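Local coordinates for LPXTG-motif cell wall anchor domain protein (Mobiluncus mulieris, PDB 5U5O), which probably mediates adhesion of the bacterium as a giant cell-wall-anchored surface protein, here represented by two Ig-like domains carrying intramolecular cross-links, at residues A64-K78 and V92-K104. Numbering follows the deposited sequence. Where two conformers were deposited one is given.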
ATOM      1  N   ALA A  64       8.862  -5.354  13.220  1.00 17.84           N
ATOM      2  CA  ALA A  64       9.128  -6.733  13.597  1.00 15.81           C
ATOM      3  C   ALA A  64      10.618  -6.842  13.870  1.00 16.31           C
ATOM      4  O   ALA A  64      11.425  -6.080  13.313  1.00 17.92           O
ATOM      5  CB  ALA A  64       8.778  -7.666  12.468  1.00 14.74           C
ATOM      6  N   LYS A  65      10.963  -7.802  14.721  1.00 16.94           N
ATOM      7  CA  LYS A  65      12.349  -8.100  15.085  1.00 16.61           C
ATOM      8  C   LYS A  65      12.526  -9.596  15.227  1.00 16.22           C
ATOM      9  O   LYS A  65      11.608 -10.285  15.664  1.00 19.19           O
ATOM     10  CB  LYS A  65      12.702  -7.460  16.422  1.00 20.55           C
ATOM     11  CG  LYS A  65      12.689  -5.950  16.476  1.00 20.81           C
ATOM     12  CD  LYS A  65      13.029  -5.512  17.892  1.00 26.34           C
ATOM     13  CE  LYS A  65      13.065  -4.005  18.028  1.00 30.46           C
ATOM     14  NZ  LYS A  65      13.624  -3.608  19.349  1.00 36.98           N
ATOM     15  N   ALA A  66      13.694 -10.115  14.886  1.00 15.70           N
ATOM     16  CA  ALA A  66      14.044 -11.516  15.113  1.00 15.31           C
ATOM     17  C   ALA A  66      15.519 -11.627  15.413  1.00 14.73           C
ATOM     18  O   ALA A  66      16.331 -10.878  14.850  1.00 16.21           O
ATOM     19  CB  ALA A  66      13.753 -12.360  13.889  1.00 15.47           C
ATOM     20  N   ALA A  67      15.906 -12.587  16.244  1.00 16.31           N
ATOM     21  CA  ALA A  67      17.339 -12.828  16.527  1.00 15.20           C
ATOM     22  C   ALA A  67      17.524 -14.293  16.806  1.00 15.92           C
ATOM     23  O   ALA A  67      16.589 -14.962  17.263  1.00 19.63           O
ATOM     24  CB  ALA A  67      17.810 -11.985  17.704  1.00 16.22           C
ATOM     25  N   THR A  68      18.706 -14.807  16.498  1.00 17.42           N
ATOM     26  CA  THR A  68      19.036 -16.220  16.714  1.00 18.27           C
ATOM     27  C   THR A  68      20.545 -16.412  16.646  1.00 17.91           C
ATOM     28  O   THR A  68      21.274 -15.474  16.313  1.00 18.82           O
ATOM     29  CB  THR A  68      18.338 -17.138  15.677  1.00 22.20           C
ATOM     30  OG1 THR A  68      18.533 -18.520  16.021  1.00 25.13           O
ATOM     31  CG2 THR A  68      18.828 -16.892  14.247  1.00 21.88           C
ATOM     32  N   THR A  69      21.008 -17.616  16.967  1.00 19.32           N
ATOM     33  CA  THR A  69      22.400 -17.989  16.796  1.00 18.32           C
ATOM     34  C   THR A  69      22.526 -18.959  15.635  1.00 15.60           C
ATOM     35  O   THR A  69      21.583 -19.714  15.341  1.00 19.84           O
ATOM     36  CB  THR A  69      23.010 -18.590  18.066  1.00 23.20           C
ATOM     37  OG1 THR A  69      22.155 -19.605  18.571  1.00 28.14           O
ATOM     38  CG2 THR A  69      23.215 -17.516  19.118  1.00 26.57           C
ATOM     39  N   VAL A  70      23.687 -18.915  14.974  0.50 14.02           N
ATOM     40  CA  VAL A  70      23.991 -19.734  13.800  0.50 13.86           C
ATOM     41  C   VAL A  70      25.405 -20.286  13.924  0.50 13.02           C
ATOM     42  O   VAL A  70      26.355 -19.516  14.057  0.50 15.38           O
ATOM     43  CB  VAL A  70      23.951 -18.903  12.506  0.50 15.11           C
ATOM     44  CG1 VAL A  70      24.396 -19.744  11.317  0.50 16.78           C
ATOM     45  CG2 VAL A  70      22.567 -18.322  12.262  0.50 13.91           C
ATOM     46  N   LYS A  71      25.550 -21.603  13.874  1.00 12.34           N
ATOM     47  CA  LYS A  71      26.857 -22.241  13.838  1.00 12.39           C
ATOM     48  C   LYS A  71      27.150 -22.520  12.384  1.00 12.21           C
ATOM     49  O   LYS A  71      26.503 -23.315  11.729  1.00 13.27           O
ATOM     50  CB  LYS A  71      26.901 -23.509  14.676  1.00 12.53           C
ATOM     51  CG  LYS A  71      28.336 -24.021  14.805  1.00 13.85           C
ATOM     52  CD  LYS A  71      28.448 -25.176  15.782  1.00 15.16           C
ATOM     53  CE  LYS A  71      29.900 -25.576  15.957  1.00 18.05           C
ATOM     54  NZ  LYS A  71      30.024 -26.653  16.963  1.00 20.96           N
ATOM     55  N   VAL A  72      28.157 -21.819  11.855  1.00 12.66           N
ATOM     56  CA  VAL A  72      28.395 -21.868  10.430  1.00 12.35           C
ATOM     57  C   VAL A  72      28.996 -23.202  10.033  1.00 12.26           C
ATOM     58  O   VAL A  72      29.922 -23.700  10.709  1.00 14.58           O
ATOM     59  CB  VAL A  72      29.311 -20.703  10.024  1.00 12.23           C
ATOM     60  CG1 VAL A  72      29.717 -20.801   8.557  1.00 12.55           C
ATOM     61  CG2 VAL A  72      28.576 -19.399  10.297  1.00 12.08           C
ATOM     62  N   THR A  73      28.485 -23.787   8.954  1.00 12.28           N
ATOM     63  CA  THR A  73      28.969 -25.069   8.455  0.50 12.22           C
ATOM     64  C   THR A  73      28.965 -25.096   6.922  1.00 12.74           C
ATOM     65  O   THR A  73      28.255 -24.325   6.279  1.00 14.41           O
ATOM     66  CB  THR A  73      28.139 -26.225   9.050  0.50 14.47           C
ATOM     67  OG1 THR A  73      28.787 -27.466   8.759  0.50 17.88           O
ATOM     68  CG2 THR A  73      26.720 -26.223   8.497  0.50 14.38           C
ATOM     69  N   ALA A  74      29.797 -25.965   6.352  1.00 14.34           N
ATOM     70  CA  ALA A  74      29.957 -26.067   4.899  1.00 16.64           C
ATOM     71  C   ALA A  74      28.663 -26.284   4.135  1.00 15.81           C
ATOM     72  O   ALA A  74      28.498 -25.757   3.051  1.00 16.97           O
ATOM     73  CB  ALA A  74      30.960 -27.163   4.553  1.00 17.94           C
ATOM     74  N   SER A  75      27.722 -27.029   4.711  1.00 15.63           N
ATOM     75  CA  SER A  75      26.450 -27.288   4.025  1.00 15.66           C
ATOM     76  C   SER A  75      25.625 -26.019   3.788  1.00 14.94           C
ATOM     77  O   SER A  75      24.723 -26.031   2.966  1.00 16.66           O
ATOM     78  CB  SER A  75      25.606 -28.295   4.801  1.00 16.99           C
ATOM     79  OG  SER A  75      25.185 -27.702   5.997  1.00 18.90           O
ATOM     80  N   MET A  76      25.922 -24.935   4.512  1.00 13.41           N
ATOM     81  CA  MET A  76      25.259 -23.650   4.299  1.00 12.21           C
ATOM     82  C   MET A  76      25.786 -22.845   3.119  1.00 12.26           C
ATOM     83  O   MET A  76      25.206 -21.831   2.769  1.00 13.87           O
ATOM     84  CB  MET A  76      25.310 -22.785   5.545  1.00 11.96           C
ATOM     85  CG  MET A  76      24.603 -23.370   6.750  1.00 13.11           C
ATOM     86  SD  MET A  76      25.140 -22.476   8.219  1.00 15.47           S
ATOM     87  CE  MET A  76      24.148 -23.290   9.453  1.00 15.75           C
ATOM     88  N   ALA A  77      26.889 -23.300   2.530  1.00 12.29           N
ATOM     89  CA  ALA A  77      27.546 -22.534   1.487  1.00 11.93           C
ATOM     90  C   ALA A  77      26.655 -22.429   0.247  1.00 12.80           C
ATOM     91  O   ALA A  77      26.024 -23.399  -0.167  1.00 14.73           O
ATOM     92  CB  ALA A  77      28.867 -23.177   1.119  1.00 13.02           C
ATOM     93  N   LYS A  78      26.587 -21.226  -0.317  1.00 12.28           N
ATOM     94  CA  LYS A  78      25.874 -20.990  -1.566  1.00 12.47           C
ATOM     95  C   LYS A  78      26.722 -20.157  -2.507  1.00 12.11           C
ATOM     96  O   LYS A  78      27.583 -19.394  -2.066  1.00 13.43           O
ATOM     97  CB  LYS A  78      24.554 -20.264  -1.308  1.00 14.21           C
ATOM     98  CG  LYS A  78      23.578 -21.010  -0.411  1.00 16.68           C
ATOM     99  CD  LYS A  78      23.091 -22.291  -1.063  1.00 20.79           C
ATOM    100  CE  LYS A  78      22.216 -23.120  -0.129  1.00 28.24           C
ATOM    101  NZ  LYS A  78      22.940 -23.836   0.974  1.00 32.09           N
ATOM    102  N   VAL A  92      34.843 -14.504  -2.422  1.00 12.84           N
ATOM    103  CA  VAL A  92      34.018 -14.444  -1.216  1.00 12.01           C
ATOM    104  C   VAL A  92      33.292 -15.766  -0.948  1.00 12.08           C
ATOM    105  O   VAL A  92      32.771 -16.381  -1.874  1.00 13.89           O
ATOM    106  CB  VAL A  92      33.022 -13.256  -1.255  1.00 11.38           C
ATOM    107  CG1 VAL A  92      31.977 -13.405  -2.351  1.00 11.01           C
ATOM    108  CG2 VAL A  92      32.356 -13.047   0.091  1.00 11.07           C
ATOM    109  N   LYS A  93      33.329 -16.195   0.303  1.00 12.11           N
ATOM    110  CA  LYS A  93      32.642 -17.400   0.737  1.00 11.75           C
ATOM    111  C   LYS A  93      31.335 -16.953   1.368  1.00 11.44           C
ATOM    112  O   LYS A  93      31.301 -16.188   2.317  1.00 13.66           O
ATOM    113  CB  LYS A  93      33.488 -18.211   1.712  1.00 12.71           C
ATOM    114  CG  LYS A  93      34.727 -18.792   1.030  1.00 15.90           C
ATOM    115  CD  LYS A  93      35.628 -19.543   1.998  1.00 22.29           C
ATOM    116  CE  LYS A  93      36.965 -19.905   1.368  1.00 30.14           C
ATOM    117  NZ  LYS A  93      36.842 -20.952   0.321  1.00 37.02           N
ATOM    118  N   VAL A  94      30.219 -17.475   0.828  1.00 11.23           N
ATOM    119  CA  VAL A  94      28.845 -17.082   1.233  1.00 11.18           C
ATOM    120  C   VAL A  94      28.135 -18.261   1.876  1.00 11.90           C
ATOM    121  O   VAL A  94      28.156 -19.341   1.323  1.00 12.86           O
ATOM    122  CB  VAL A  94      28.028 -16.555   0.052  1.00 11.40           C
ATOM    123  CG1 VAL A  94      26.687 -16.010   0.535  1.00 11.78           C
ATOM    124  CG2 VAL A  94      28.789 -15.490  -0.717  1.00 12.01           C
ATOM    125  N   TYR A  95      27.645 -18.020   3.077  1.00 12.18           N
ATOM    126  CA  TYR A  95      26.862 -19.004   3.811  1.00 11.91           C
ATOM    127  C   TYR A  95      25.474 -18.435   4.064  1.00 12.35           C
ATOM    128  O   TYR A  95      25.334 -17.320   4.556  1.00 17.18           O
ATOM    129  CB  TYR A  95      27.526 -19.343   5.123  1.00 11.94           C
ATOM    130  CG  TYR A  95      28.915 -19.904   4.944  1.00 11.59           C
ATOM    131  CD1 TYR A  95      30.017 -19.062   4.777  1.00 11.71           C
ATOM    132  CD2 TYR A  95      29.140 -21.278   4.914  1.00 11.96           C
ATOM    133  CE1 TYR A  95      31.289 -19.578   4.605  1.00 12.21           C
ATOM    134  CE2 TYR A  95      30.432 -21.789   4.749  1.00 12.92           C
ATOM    135  CZ  TYR A  95      31.499 -20.927   4.590  1.00 13.05           C
ATOM    136  OH  TYR A  95      32.757 -21.446   4.418  1.00 16.28           O
ATOM    137  N   GLU A  96      24.432 -19.230   3.773  1.00 12.60           N
ATOM    138  CA  GLU A  96      23.052 -18.738   3.797  1.00 12.35           C
ATOM    139  C   GLU A  96      22.241 -19.376   4.907  1.00 13.09           C
ATOM    140  O   GLU A  96      22.343 -20.569   5.152  1.00 14.83           O
ATOM    141  CB  GLU A  96      22.411 -18.988   2.455  1.00 12.67           C
ATOM    142  CG  GLU A  96      21.038 -18.349   2.299  1.00 13.62           C
ATOM    143  CD  GLU A  96      20.471 -18.557   0.919  1.00 15.49           C
ATOM    144  OE1 GLU A  96      20.766 -17.758   0.012  1.00 18.02           O
ATOM    145  OE2 GLU A  96      19.636 -19.471   0.744  1.00 19.65           O
ATOM    146  N   THR A  97      21.472 -18.537   5.590  1.00 12.87           N
ATOM    147  CA  THR A  97      20.445 -19.021   6.518  1.00 12.99           C
ATOM    148  C   THR A  97      19.253 -18.089   6.375  1.00 13.51           C
ATOM    149  O   THR A  97      19.210 -17.276   5.456  1.00 15.05           O
ATOM    150  CB  THR A  97      21.000 -19.083   7.951  1.00 13.43           C
ATOM    151  OG1 THR A  97      20.029 -19.711   8.798  1.00 16.37           O
ATOM    152  CG2 THR A  97      21.364 -17.722   8.499  1.00 13.37           C
ATOM    153  N   GLU A  98      18.229 -18.264   7.211  1.00 14.95           N
ATOM    154  CA  GLU A  98      17.053 -17.393   7.100  1.00 14.87           C
ATOM    155  C   GLU A  98      16.382 -17.154   8.430  1.00 14.14           C
ATOM    156  O   GLU A  98      16.546 -17.936   9.368  1.00 15.66           O
ATOM    157  CB  GLU A  98      16.038 -17.962   6.115  1.00 18.50           C
ATOM    158  CG  GLU A  98      15.465 -19.301   6.513  1.00 21.80           C
ATOM    159  CD  GLU A  98      14.530 -19.853   5.462  1.00 28.18           C
ATOM    160  OE1 GLU A  98      15.024 -20.387   4.448  1.00 34.47           O
ATOM    161  OE2 GLU A  98      13.300 -19.756   5.650  1.00 31.62           O
ATOM    162  N   MET A  99      15.624 -16.060   8.498  1.00 14.09           N
ATOM    163  CA  MET A  99      14.774 -15.765   9.648  1.00 14.26           C
ATOM    164  C   MET A  99      13.477 -15.149   9.136  1.00 14.36           C
ATOM    165  O   MET A  99      13.434 -14.607   8.036  1.00 17.00           O
ATOM    166  CB  MET A  99      15.439 -14.847  10.677  1.00 14.96           C
ATOM    167  CG  MET A  99      16.430 -13.818  10.109  1.00 15.63           C
ATOM    168  SD  MET A  99      16.881 -12.513  11.284  1.00 17.89           S
ATOM    169  CE  MET A  99      17.447 -13.499  12.677  1.00 16.83           C
ATOM    170  N   ASP A 100      12.410 -15.285   9.923  1.00 14.60           N
ATOM    171  CA  ASP A 100      11.119 -14.695   9.593  1.00 14.79           C
ATOM    172  C   ASP A 100      10.878 -13.416  10.371  1.00 15.03           C
ATOM    173  O   ASP A 100      11.182 -13.339  11.561  1.00 17.57           O
ATOM    174  CB  ASP A 100       9.997 -15.670   9.934  1.00 16.45           C
ATOM    175  CG  ASP A 100       9.898 -16.836   8.965  1.00 18.57           C
ATOM    176  OD1 ASP A 100      10.446 -16.803   7.845  1.00 23.61           O
ATOM    177  OD2 ASP A 100       9.124 -17.770   9.305  1.00 28.71           O
ATOM    178  N   LEU A 101      10.314 -12.418   9.692  1.00 14.71           N
ATOM    179  CA  LEU A 101       9.899 -11.160  10.310  1.00 14.22           C
ATOM    180  C   LEU A 101       8.404 -10.973  10.024  1.00 14.12           C
ATOM    181  O   LEU A 101       8.011 -10.740   8.875  1.00 17.39           O
ATOM    182  CB  LEU A 101      10.715  -9.991   9.740  1.00 13.76           C
ATOM    183  CG  LEU A 101      12.204  -9.990  10.109  1.00 14.53           C
ATOM    184  CD1 LEU A 101      12.968  -9.016   9.228  1.00 14.00           C
ATOM    185  CD2 LEU A 101      12.385  -9.639  11.577  1.00 15.85           C
ATOM    186  N   THR A 102       7.585 -11.100  11.063  1.00 15.00           N
ATOM    187  CA  THR A 102       6.140 -11.106  10.903  1.00 15.16           C
ATOM    188  C   THR A 102       5.563  -9.792  11.387  1.00 15.55           C
ATOM    189  O   THR A 102       5.796  -9.367  12.514  1.00 17.04           O
ATOM    190  CB  THR A 102       5.545 -12.326  11.615  1.00 17.69           C
ATOM    191  OG1 THR A 102       6.052 -13.504  10.974  1.00 21.85           O
ATOM    192  CG2 THR A 102       4.038 -12.339  11.531  1.00 19.18           C
ATOM    193  N   VAL A 103       4.798  -9.152  10.508  1.00 18.17           N
ATOM    194  CA  VAL A 103       4.180  -7.863  10.789  1.00 20.17           C
ATOM    195  C   VAL A 103       2.659  -7.989  10.731  1.00 19.36           C
ATOM    196  O   VAL A 103       2.098  -8.587   9.804  1.00 19.08           O
ATOM    197  CB  VAL A 103       4.722  -6.754   9.840  1.00 19.36           C
ATOM    198  CG1 VAL A 103       4.565  -7.115   8.371  1.00 19.01           C
ATOM    199  CG2 VAL A 103       4.104  -5.404  10.155  1.00 21.68           C
ATOM    200  N   LYS A 104       2.001  -7.421  11.738  1.00 22.23           N
ATOM    201  CA  LYS A 104       0.547  -7.369  11.775  1.00 21.41           C
ATOM    202  C   LYS A 104       0.054  -6.376  10.734  1.00 20.98           C
ATOM    203  O   LYS A 104       0.576  -5.271  10.637  1.00 21.71           O
ATOM    204  CB  LYS A 104       0.050  -6.955  13.160  1.00 26.23           C
ATOM    205  CG  LYS A 104       0.354  -7.975  14.249  1.00 27.93           C
ATOM    206  CD  LYS A 104      -0.240  -7.570  15.592  1.00 35.87           C
ATOM    207  CE  LYS A 104       0.401  -6.300  16.134  1.00 41.02           C
ATOM    208  NZ  LYS A 104       0.092  -6.059  17.568  1.00 46.38           N
TER
HETATM  209  O   HOH W   1      22.064 -22.696   3.171  1.00 25.01           O
HETATM  210  O   HOH W   2      30.294 -19.052  -1.586  1.00 18.92           O
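Val72 lays its CG1 methyl over one face of the Tyr95 ring, 3.9 Å from the centroid and 17° off the normal, a CH-pi contact from the loop after strand 64-71 onto strand 94-104 of the Ig-like T-Q ester bond domain. CG1 lies anti to the Val72 backbone N (chi1 174°), the side chains crossing at about a right angle, while Thr73 O meets the ring edge at Tyr95 CD2, 3.5 Å away. The Tyr95 hydroxyl reaches Glu40. Further along, strands 64-71 and 94-104 run nearly antiparallel but in different sheets, 64-71 being paired with 43-52. Ala64 and Ala66 probably allow the close approach: Leu101 CD2 lies 3.8 Å from Ala66 CB, and Met99, bent at chi3 (54°), brings CE to 3.6 Å from Ala66 O. Beyond the 3-10 turn 74-76 the chain joins the other sheet, Glu96 N donating to Met76 O at 2.9 Å and Lys78 N to Val94 O at 3.0 Å. Lys78 lies across Glu96, CG against CB, yet the carboxylate pairs with Arg34, and Lys78 NZ reaches Glu96 O through a water that also bonds Met76 O. The chemistry thus divides: apolar packing joins the sheets, whereas a few backbone bonds and bridging water hold the short, weakly paired strand 77-78 at the sheet edge.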